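Local coordinates for divalent-cation tolerance protein CutA (PDB 1NZA), which probably takes part in cellular resistance toward heavy metals as a homotrimer of the CutA family, at residues Glu25-Cys30 with Thr61-Lys66; Ser39-Gln44 with Val48-Leu53; Lys66-Val71 with Pro80-Leu85. All blocks are in the same frame, centred on the assembly; numbering follows the deposited sequence.

Contact 1 (Glu25-Cys30 with Thr61-Lys66); sequences ERLAAC and THAFPK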
loop_
_atom_site.group_PDB
_atom_site.type_symbol
_atom_site.label_atom_id
_atom_site.label_comp_id
_atom_site.label_asym_id
_atom_site.label_seq_id
_atom_site.Cartn_x
_atom_site.Cartn_y
_atom_site.Cartn_z
ATOM N N GLU A 25 -14.572 -17.581 2.359
ATOM C CA GLU A 25 -13.817 -18.827 2.331
ATOM C C GLU A 25 -12.620 -18.871 3.270
ATOM O O GLU A 25 -11.762 -19.748 3.152
ATOM C CB GLU A 25 -13.369 -19.109 0.899
ATOM C CG GLU A 25 -14.532 -19.411 -0.035
ATOM C CD GLU A 25 -14.110 -19.532 -1.485
ATOM O OE1 GLU A 25 -13.099 -20.212 -1.760
ATOM O OE2 GLU A 25 -14.800 -18.954 -2.352
ATOM N N ARG A 26 -12.575 -17.930 4.206
ATOM C CA ARG A 26 -11.497 -17.847 5.186
ATOM C C ARG A 26 -10.095 -17.867 4.581
ATOM O O ARG A 26 -9.170 -18.442 5.157
ATOM C CB ARG A 26 -11.627 -18.976 6.217
ATOM C CG ARG A 26 -12.977 -19.036 6.921
ATOM C CD ARG A 26 -12.952 -20.031 8.076
ATOM N NE ARG A 26 -12.368 -19.456 9.285
ATOM C CZ ARG A 26 -13.055 -18.759 10.186
ATOM N NH1 ARG A 26 -14.355 -18.554 10.022
ATOM N NH2 ARG A 26 -12.440 -18.260 11.251
ATOM N N LEU A 27 -9.937 -17.246 3.417
ATOM C CA LEU A 27 -8.628 -17.178 2.778
ATOM C C LEU A 27 -8.026 -15.816 3.096
ATOM O O LEU A 27 -6.888 -15.514 2.729
ATOM C CB LEU A 27 -8.751 -17.368 1.266
ATOM C CG LEU A 27 -9.196 -18.764 0.817
ATOM C CD1 LEU A 27 -9.274 -18.808 -0.693
ATOM C CD2 LEU A 27 -8.213 -19.810 1.340
ATOM N N ALA A 28 -8.812 -15.002 3.789
ATOM C CA ALA A 28 -8.401 -13.666 4.197
ATOM C C ALA A 28 -9.353 -13.258 5.316
ATOM O O ALA A 28 -10.510 -13.682 5.332
ATOM C CB ALA A 28 -8.503 -12.699 3.025
ATOM N N ALA A 29 -8.867 -12.453 6.254
ATOM C CA ALA A 29 -9.688 -12.015 7.374
ATOM C C ALA A 29 -10.312 -10.663 7.069
ATOM O O ALA A 29 -11.384 -10.327 7.572
ATOM C CB ALA A 29 -8.845 -11.906 8.630
ATOM N N CYS A 30 -9.626 -9.893 6.235
ATOM C CA CYS A 30 -10.098 -8.561 5.880
ATOM C C CYS A 30 -9.649 -8.185 4.483
ATOM O O CYS A 30 -8.581 -8.602 4.032
ATOM C CB CYS A 30 -9.540 -7.552 6.882
ATOM S SG CYS A 30 -9.947 -5.826 6.536
ATOM N N THR A 61 0.793 -16.652 4.620
ATOM C CA THR A 61 1.512 -17.422 3.613
ATOM C C THR A 61 0.899 -18.807 3.427
ATOM O O THR A 61 1.017 -19.405 2.359
ATOM C CB THR A 61 2.995 -17.591 3.991
ATOM O OG1 THR A 61 3.094 -18.100 5.328
ATOM C CG2 THR A 61 3.717 -16.262 3.900
ATOM N N HIS A 62 0.243 -19.315 4.463
ATOM C CA HIS A 62 -0.371 -20.634 4.373
ATOM C C HIS A 62 -1.625 -20.619 3.505
ATOM O O HIS A 62 -1.940 -21.607 2.839
ATOM C CB HIS A 62 -0.714 -21.168 5.767
ATOM C CG HIS A 62 -1.349 -22.525 5.753
ATOM N ND1 HIS A 62 -2.668 -22.728 5.406
ATOM C CD2 HIS A 62 -0.838 -23.751 6.018
ATOM C CE1 HIS A 62 -2.943 -24.020 5.458
ATOM N NE2 HIS A 62 -1.849 -24.662 5.827
ATOM N N ALA A 63 -2.336 -19.497 3.512
ATOM C CA ALA A 63 -3.552 -19.369 2.723
ATOM C C ALA A 63 -3.260 -18.886 1.310
ATOM O O ALA A 63 -4.024 -19.159 0.387
ATOM C CB ALA A 63 -4.522 -18.405 3.408
ATOM N N PHE A 64 -2.141 -18.187 1.139
ATOM C CA PHE A 64 -1.775 -17.633 -0.161
ATOM C C PHE A 64 -1.936 -18.553 -1.370
ATOM O O PHE A 64 -2.513 -18.151 -2.377
ATOM C CB PHE A 64 -0.342 -17.088 -0.137
ATOM C CG PHE A 64 -0.014 -16.229 -1.325
ATOM C CD1 PHE A 64 -0.623 -14.987 -1.485
ATOM C CD2 PHE A 64 0.867 -16.674 -2.301
ATOM C CE1 PHE A 64 -0.366 -14.202 -2.600
ATOM C CE2 PHE A 64 1.133 -15.895 -3.428
ATOM C CZ PHE A 64 0.515 -14.654 -3.576
ATOM N N PRO A 65 -1.412 -19.792 -1.304
ATOM C CA PRO A 65 -1.554 -20.692 -2.452
ATOM C C PRO A 65 -3.015 -20.879 -2.857
ATOM O O PRO A 65 -3.345 -20.884 -4.042
ATOM C CB PRO A 65 -0.926 -21.994 -1.953
ATOM C CG PRO A 65 0.103 -21.516 -0.981
ATOM C CD PRO A 65 -0.629 -20.428 -0.232
ATOM N N LYS A 66 -3.883 -21.031 -1.862
ATOM C CA LYS A 66 -5.307 -21.219 -2.108
ATOM C C LYS A 66 -5.925 -19.904 -2.571
ATOM O O LYS A 66 -6.836 -19.888 -3.398
ATOM C CB LYS A 66 -6.012 -21.710 -0.839
ATOM C CG LYS A 66 -5.572 -23.092 -0.360
ATOM C CD LYS A 66 -4.166 -23.079 0.224
ATOM C CE LYS A 66 -3.769 -24.461 0.728
ATOM N NZ LYS A 66 -2.397 -24.478 1.309
#
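Leu27 and Lys66 meet with their side chains at about a right angle, where the Schellman motif that ends helix 12-24 faces the start of helix 64-74, on the helical layer of a ferredoxin-like alpha+beta fold. The motif's C-prime residue, Arg26, has positive phi (51°), and the next residue, Leu27, points its CB toward the segment 61-66. With CG set beside the backbone N (chi1 -67°), the fork of Leu27 spreads over the first turn of the helix: CD2 lies 3.6 Å from Lys66 CB, and CD1 lies 3.8 Å from the carbonyl O of Lys66. Ala63 adds its methyl, with CB 3.8 Å from Leu27 O. Thr59 OG1 of strand 47-60 hydrogen-bonds that carbonyl and satisfies it within the buried contact. No hydrogen bond crosses between the two segments; nearby, Glu25 makes a salt bridge to Arg70 one turn further along helix 64-74. The Lys66 chain bends at chi2 (71°) and then runs back over its own helix start, where NZ donates to His62 O at 3.3 Å, nearly in line with the C=O bond, while standing 4.2 Å above the plane of the His62 ring, offset toward the rim.

Contact 2 (Ser39-Gln44 with Val48-Leu53); sequences SIYRWQ and VEDQEL. With NA (sodium ion), chain C; NA (sodium ion), chain B.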
loop_
_atom_site.group_PDB
_atom_site.type_symbol
_atom_site.label_atom_id
_atom_site.label_comp_id
_atom_site.label_asym_id
_atom_site.label_seq_id
_atom_site.Cartn_x
_atom_site.Cartn_y
_atom_site.Cartn_z
ATOM N N SER A 39 -4.258 2.840 -14.071
ATOM C CA SER A 39 -3.110 1.953 -14.166
ATOM C C SER A 39 -2.435 2.096 -15.520
ATOM O O SER A 39 -3.089 2.102 -16.564
ATOM C CB SER A 39 -3.542 0.510 -13.925
ATOM O OG SER A 39 -4.115 0.383 -12.631
ATOM N N ILE A 40 -1.114 2.232 -15.488
ATOM C CA ILE A 40 -0.330 2.388 -16.704
ATOM C C ILE A 40 0.705 1.268 -16.713
ATOM O O ILE A 40 1.557 1.193 -15.826
ATOM C CB ILE A 40 0.355 3.777 -16.731
ATOM C CG1 ILE A 40 -0.720 4.875 -16.685
ATOM C CG2 ILE A 40 1.194 3.932 -17.988
ATOM C CD1 ILE A 40 -0.176 6.287 -16.642
ATOM N N TYR A 41 0.615 0.385 -17.703
ATOM C CA TYR A 41 1.541 -0.736 -17.786
ATOM C C TYR A 41 1.985 -1.072 -19.199
ATOM O O TYR A 41 1.427 -0.582 -20.177
ATOM C CB TYR A 41 0.922 -1.979 -17.139
ATOM C CG TYR A 41 -0.469 -2.319 -17.621
ATOM C CD1 TYR A 41 -1.582 -1.589 -17.189
ATOM C CD2 TYR A 41 -0.678 -3.379 -18.501
ATOM C CE1 TYR A 41 -2.867 -1.911 -17.623
ATOM C CE2 TYR A 41 -1.956 -3.711 -18.942
ATOM C CZ TYR A 41 -3.048 -2.973 -18.499
ATOM O OH TYR A 41 -4.311 -3.299 -18.932
ATOM N N ARG A 42 3.001 -1.919 -19.300
ATOM C CA ARG A 42 3.510 -2.314 -20.604
ATOM C C ARG A 42 2.823 -3.568 -21.116
ATOM O O ARG A 42 2.612 -4.528 -20.375
ATOM C CB ARG A 42 5.018 -2.550 -20.534
ATOM C CG ARG A 42 5.611 -3.084 -21.821
ATOM C CD ARG A 42 7.119 -3.032 -21.776
ATOM N NE ARG A 42 7.602 -1.656 -21.716
ATOM C CZ ARG A 42 7.443 -0.765 -22.689
ATOM N NH1 ARG A 42 6.813 -1.100 -23.806
ATOM N NH2 ARG A 42 7.909 0.469 -22.542
ATOM N N TRP A 43 2.476 -3.548 -22.397
ATOM C CA TRP A 43 1.820 -4.679 -23.031
ATOM C C TRP A 43 2.187 -4.678 -24.511
ATOM O O TRP A 43 1.795 -3.781 -25.260
ATOM C CB TRP A 43 0.306 -4.571 -22.856
ATOM C CG TRP A 43 -0.416 -5.854 -23.101
ATOM C CD1 TRP A 43 -0.157 -7.062 -22.519
ATOM C CD2 TRP A 43 -1.543 -6.056 -23.962
ATOM N NE1 TRP A 43 -1.054 -8.005 -22.964
ATOM C CE2 TRP A 43 -1.916 -7.414 -23.851
ATOM C CE3 TRP A 43 -2.275 -5.220 -24.816
ATOM C CZ2 TRP A 43 -2.992 -7.958 -24.562
ATOM C CZ3 TRP A 43 -3.346 -5.761 -25.524
ATOM C CH2 TRP A 43 -3.693 -7.119 -25.391
ATOM N N GLN A 44 2.962 -5.676 -24.923
ATOM C CA GLN A 44 3.391 -5.788 -26.312
ATOM C C GLN A 44 4.239 -4.578 -26.692
ATOM O O GLN A 44 4.000 -3.941 -27.720
ATOM C CB GLN A 44 2.174 -5.868 -27.235
ATOM C CG GLN A 44 1.144 -6.907 -26.822
ATOM C CD GLN A 44 1.669 -8.327 -26.905
ATOM O OE1 GLN A 44 0.968 -9.280 -26.558
ATOM N NE2 GLN A 44 2.905 -8.477 -27.368
ATOM N N VAL A 48 0.075 0.972 -22.134
ATOM C CA VAL A 48 -1.381 1.111 -22.137
ATOM C C VAL A 48 -1.930 1.589 -20.796
ATOM O O VAL A 48 -1.226 1.586 -19.788
ATOM C CB VAL A 48 -2.068 -0.217 -22.504
ATOM C CG1 VAL A 48 -1.635 -0.648 -23.896
ATOM C CG2 VAL A 48 -1.726 -1.285 -21.480
ATOM N N GLU A 49 -3.200 1.977 -20.792
ATOM C CA GLU A 49 -3.836 2.490 -19.583
ATOM C C GLU A 49 -5.145 1.778 -19.278
ATOM O O GLU A 49 -5.817 1.283 -20.180
ATOM C CB GLU A 49 -4.088 3.986 -19.761
ATOM C CG GLU A 49 -4.543 4.711 -18.520
ATOM C CD GLU A 49 -4.521 6.208 -18.717
ATOM O OE1 GLU A 49 -3.522 6.712 -19.274
ATOM O OE2 GLU A 49 -5.491 6.880 -18.312
ATOM N N ASP A 50 -5.512 1.733 -18.001
ATOM C CA ASP A 50 -6.747 1.081 -17.606
ATOM C C ASP A 50 -7.290 1.725 -16.333
ATOM O O ASP A 50 -6.563 2.414 -15.627
ATOM C CB ASP A 50 -6.483 -0.410 -17.375
ATOM C CG ASP A 50 -7.745 -1.215 -17.305
ATOM O OD1 ASP A 50 -8.790 -0.667 -17.694
ATOM O OD2 ASP A 50 -7.705 -2.390 -16.885
ATOM N N GLN A 51 -8.578 1.534 -16.073
ATOM C CA GLN A 51 -9.204 2.062 -14.861
ATOM C C GLN A 51 -9.379 0.852 -13.958
ATOM O O GLN A 51 -9.931 -0.162 -14.382
ATOM C CB GLN A 51 -10.565 2.664 -15.170
ATOM C CG GLN A 51 -10.517 3.799 -16.136
ATOM C CD GLN A 51 -11.887 4.380 -16.365
ATOM O OE1 GLN A 51 -12.484 4.962 -15.456
ATOM N NE2 GLN A 51 -12.407 4.213 -17.573
ATOM N N GLU A 52 -8.924 0.956 -12.713
ATOM C CA GLU A 52 -9.002 -0.180 -11.800
ATOM C C GLU A 52 -9.308 0.195 -10.363
ATOM O O GLU A 52 -9.423 1.366 -10.021
ATOM C CB GLU A 52 -7.671 -0.935 -11.785
ATOM C CG GLU A 52 -7.197 -1.471 -13.129
ATOM C CD GLU A 52 -5.997 -2.374 -12.971
ATOM O OE1 GLU A 52 -4.967 -1.910 -12.438
ATOM O OE2 GLU A 52 -6.092 -3.554 -13.362
ATOM N N LEU A 53 -9.445 -0.840 -9.543
ATOM C CA LEU A 53 -9.666 -0.701 -8.114
ATOM C C LEU A 53 -8.610 -1.584 -7.487
ATOM O O LEU A 53 -8.209 -2.597 -8.072
ATOM C CB LEU A 53 -11.050 -1.184 -7.696
ATOM C CG LEU A 53 -12.222 -0.329 -8.169
ATOM C CD1 LEU A 53 -12.674 -0.769 -9.547
ATOM C CD2 LEU A 53 -13.350 -0.463 -7.169
HETATM NA NA NA C . -10.832 -1.479 -18.016
HETATM NA NA NA B . -3.812 -4.024 -12.708
HETATM O O HOH W 1 -5.459 -3.644 -16.452
HETATM O O HOH W 2 -6.055 -1.448 -21.066
HETATM O O HOH W 3 -10.028 -3.644 -17.371
HETATM O O HOH W 4 -11.691 -1.193 -15.836
HETATM O O HOH W 5 -1.593 -3.301 -11.725
HETATM O O HOH W 6 -3.159 -3.200 -14.871
#
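Glu52 OE1 is gripped by Ser39 OG, a very short hydrogen bond of 2.5 Å, and by a sodium ion at 2.4 Å. The ion also takes Glu52 OE2, so the carboxylate chelates it through both oxygens; two waters and Thr8 of strand 2-9 complete the ligands. Ser39 OG, placed beside its own backbone N (chi1 -60°), has a further weak bond with Asn32 of a neighbouring subunit.

Ser39 and Glu52 lie on the beta hairpin of strands 30-42 and 47-60. Ser39 pairs with Asp50 and Tyr41 with Val48 as antiparallel hydrogen-bonded pairs, flanking the non-hydrogen-bonded pair of Ile40 and Glu49. Ser39 N meets Asp50 O at 2.8 Å, almost straight at 173°. On the face carrying Ser39 and Tyr41, the phenol ring lies across Val48: CG2 sits 3.7 Å from the ring centroid in a CH-pi contact over one face, while Asp50 CB reaches the ring edge in plane, 3.9 Å from Tyr41 CE1. The carboxylate plane of Asp50 is turned 58° from the ring. Its OD1 binds a second sodium ion at 2.2 Å, and one water links Tyr41 OH to Asp50 OD2 and Glu52 OE2. On the other face, Glu49 forms a salt bridge with Arg16 of a neighbouring subunit, and Ser39 to Tyr41 extend the sheet into that same subunit.

Two carboxylates, joined by one water, thus each bind a sodium ion of their own through carboxylate oxygen. Such clustered negative charge would be expected to draw cations to this part of the hairpin, in keeping with a family linked to metal tolerance.

Contact 3 (Lys66-Val71 with Pro80-Leu85); sequences KLKERV and PEIVAL
Ile82 faces Leu67, Lys68 and Val71, three residues along one side of helix 64-74, and carries the strand's side of the contact. From CB, which points toward the helix, the side chain forks. The shorter branch, Ile82 CG2, lies anti to the backbone N and comes within 4.0 Å of Leu67 CD2, the two chains lying alongside and running in opposite senses; the same methyl is 4.2 Å from Lys68 CG, in the first part of the lysine's aliphatic chain. The longer branch starts with Ile82 CG1 beside the backbone N (chi1 -50°), 4.1 Å from Val71 CG1, and continues fully extended (chi2 179°), which carries CD1 tip to tip against Val71. There Ile82 CD1 lies 3.6 Å from Val71 CG1, 3.8 Å from Val71 CB and 4.2 Å from Lys68 CA. No hydrogen bond crosses; the interface is purely apolar packing of helix on sheet. The helix segment runs roughly antiparallel to the strand segment, their axes 10.3 Å apart at an angle of 153°. Phe64, earlier in the same helix, also packs on Ile82, Val71 continues onto Ile7 of strand 2-9, and Leu67 reaches strand 47-60, so helix 64-74 spans three strands, with strand 82-86, outermost in this chain, pairing on with a neighbouring subunit.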
loop_
_atom_site.group_PDB
_atom_site.type_symbol
_atom_site.label_atom_id
_atom_site.label_comp_id
_atom_site.label_asym_id
_atom_site.label_seq_id
_atom_site.Cartn_x
_atom_site.Cartn_y
_atom_site.Cartn_z
ATOM N N LYS A 66 -3.883 -21.031 -1.862
ATOM C CA LYS A 66 -5.307 -21.219 -2.108
ATOM C C LYS A 66 -5.925 -19.904 -2.571
ATOM O O LYS A 66 -6.836 -19.888 -3.398
ATOM C CB LYS A 66 -6.012 -21.710 -0.839
ATOM C CG LYS A 66 -5.572 -23.092 -0.360
ATOM C CD LYS A 66 -4.166 -23.079 0.224
ATOM C CE LYS A 66 -3.769 -24.461 0.728
ATOM N NZ LYS A 66 -2.397 -24.478 1.309
ATOM N N LEU A 67 -5.420 -18.800 -2.035
ATOM C CA LEU A 67 -5.918 -17.488 -2.417
ATOM C C LEU A 67 -5.652 -17.249 -3.897
ATOM O O LEU A 67 -6.535 -16.795 -4.627
ATOM C CB LEU A 67 -5.248 -16.408 -1.566
ATOM C CG LEU A 67 -5.569 -14.946 -1.877
ATOM C CD1 LEU A 67 -5.310 -14.100 -0.647
ATOM C CD2 LEU A 67 -4.732 -14.470 -3.046
ATOM N N LYS A 68 -4.439 -17.554 -4.351
ATOM C CA LYS A 68 -4.112 -17.365 -5.760
ATOM C C LYS A 68 -5.064 -18.146 -6.655
ATOM O O LYS A 68 -5.545 -17.627 -7.661
ATOM C CB LYS A 68 -2.681 -17.807 -6.070
ATOM C CG LYS A 68 -1.606 -16.826 -5.641
ATOM C CD LYS A 68 -0.271 -17.155 -6.309
ATOM C CE LYS A 68 0.186 -18.571 -5.981
ATOM N NZ LYS A 68 1.474 -18.914 -6.648
ATOM N N GLU A 69 -5.321 -19.402 -6.294
ATOM C CA GLU A 69 -6.218 -20.249 -7.074
ATOM C C GLU A 69 -7.607 -19.643 -7.194
ATOM O O GLU A 69 -8.165 -19.562 -8.287
ATOM C CB GLU A 69 -6.332 -21.641 -6.445
ATOM C CG GLU A 69 -5.193 -22.577 -6.800
ATOM C CD GLU A 69 -5.374 -23.962 -6.206
ATOM O OE1 GLU A 69 -6.456 -24.560 -6.397
ATOM O OE2 GLU A 69 -4.431 -24.456 -5.552
ATOM N N ARG A 70 -8.164 -19.218 -6.069
ATOM C CA ARG A 70 -9.495 -18.631 -6.076
ATOM C C ARG A 70 -9.509 -17.318 -6.856
ATOM O O ARG A 70 -10.450 -17.045 -7.597
ATOM C CB ARG A 70 -9.980 -18.405 -4.641
ATOM C CG ARG A 70 -9.997 -19.669 -3.785
ATOM C CD ARG A 70 -10.964 -20.729 -4.320
ATOM N NE ARG A 70 -12.363 -20.328 -4.180
ATOM C CZ ARG A 70 -13.193 -20.130 -5.201
ATOM N NH1 ARG A 70 -12.768 -20.297 -6.449
ATOM N NH2 ARG A 70 -14.451 -19.770 -4.974
ATOM N N VAL A 71 -8.464 -16.509 -6.704
ATOM C CA VAL A 71 -8.408 -15.236 -7.415
ATOM C C VAL A 71 -8.330 -15.417 -8.929
ATOM O O VAL A 71 -9.022 -14.728 -9.675
ATOM C CB VAL A 71 -7.210 -14.384 -6.948
ATOM C CG1 VAL A 71 -7.113 -13.119 -7.797
ATOM C CG2 VAL A 71 -7.375 -14.023 -5.484
ATOM N N PRO A 80 -3.691 -12.097 -13.599
ATOM C CA PRO A 80 -4.025 -11.039 -12.646
ATOM C C PRO A 80 -2.879 -10.678 -11.718
ATOM O O PRO A 80 -2.040 -11.519 -11.384
ATOM C CB PRO A 80 -5.206 -11.629 -11.887
ATOM C CG PRO A 80 -4.852 -13.079 -11.826
ATOM C CD PRO A 80 -4.370 -13.355 -13.241
ATOM N N GLU A 81 -2.841 -9.418 -11.306
ATOM C CA GLU A 81 -1.808 -8.990 -10.388
ATOM C C GLU A 81 -2.147 -9.511 -9.006
ATOM O O GLU A 81 -3.227 -9.230 -8.484
ATOM C CB GLU A 81 -1.724 -7.469 -10.312
ATOM C CG GLU A 81 -0.816 -6.998 -9.179
ATOM C CD GLU A 81 -0.835 -5.500 -8.984
ATOM O OE1 GLU A 81 0.071 -4.993 -8.295
ATOM O OE2 GLU A 81 -1.754 -4.833 -9.507
ATOM N N ILE A 82 -1.231 -10.279 -8.426
ATOM C CA ILE A 82 -1.394 -10.803 -7.075
ATOM C C ILE A 82 -0.003 -10.776 -6.456
ATOM O O ILE A 82 0.815 -11.656 -6.729
ATOM C CB ILE A 82 -1.884 -12.270 -7.051
ATOM C CG1 ILE A 82 -3.098 -12.441 -7.963
ATOM C CG2 ILE A 82 -2.254 -12.663 -5.621
ATOM C CD1 ILE A 82 -3.629 -13.867 -8.018
ATOM N N VAL A 83 0.276 -9.762 -5.641
ATOM C CA VAL A 83 1.586 -9.654 -5.007
ATOM C C VAL A 83 1.437 -9.532 -3.499
ATOM O O VAL A 83 0.614 -8.761 -3.009
ATOM C CB VAL A 83 2.375 -8.434 -5.541
ATOM C CG1 VAL A 83 2.508 -8.521 -7.065
ATOM C CG2 VAL A 83 1.693 -7.142 -5.127
ATOM N N ALA A 84 2.237 -10.300 -2.765
ATOM C CA ALA A 84 2.180 -10.282 -1.309
ATOM C C ALA A 84 3.341 -9.506 -0.696
ATOM O O ALA A 84 4.497 -9.702 -1.072
ATOM C CB ALA A 84 2.183 -11.713 -0.771
ATOM N N LEU A 85 3.019 -8.622 0.245
ATOM C CA LEU A 85 4.022 -7.829 0.947
ATOM C C LEU A 85 4.066 -8.389 2.363
ATOM O O LEU A 85 3.033 -8.594 2.988
ATOM C CB LEU A 85 3.611 -6.357 0.988
ATOM C CG LEU A 85 3.259 -5.729 -0.359
ATOM C CD1 LEU A 85 2.864 -4.283 -0.129
ATOM C CD2 LEU A 85 4.444 -5.806 -1.310
#

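In the fold
After strand 2-9 and helix 12-24, the chain enters contact 1, which closes the long, almost wholly beta excursion of strands 30-42 and 47-60 by bringing the loop after helix 12-24 to the start of helix 64-74. Contact 2 falls within that excursion as its hairpin tip, across the chain's centre from contact 1, with the two contact centres about 27 Å apart. Contact 3 opens where contact 1 has ended, the two sharing Lys66, and closes the shorter connection from helix 64-74 to strand 82-86. No contact crosses another. Contacts 1 and 3 tie helix 64-74 to the loop after helix 12-24 and to strand 82-86, whereas contact 2 joins strands; all three touch the same neighbouring subunit of the trimer.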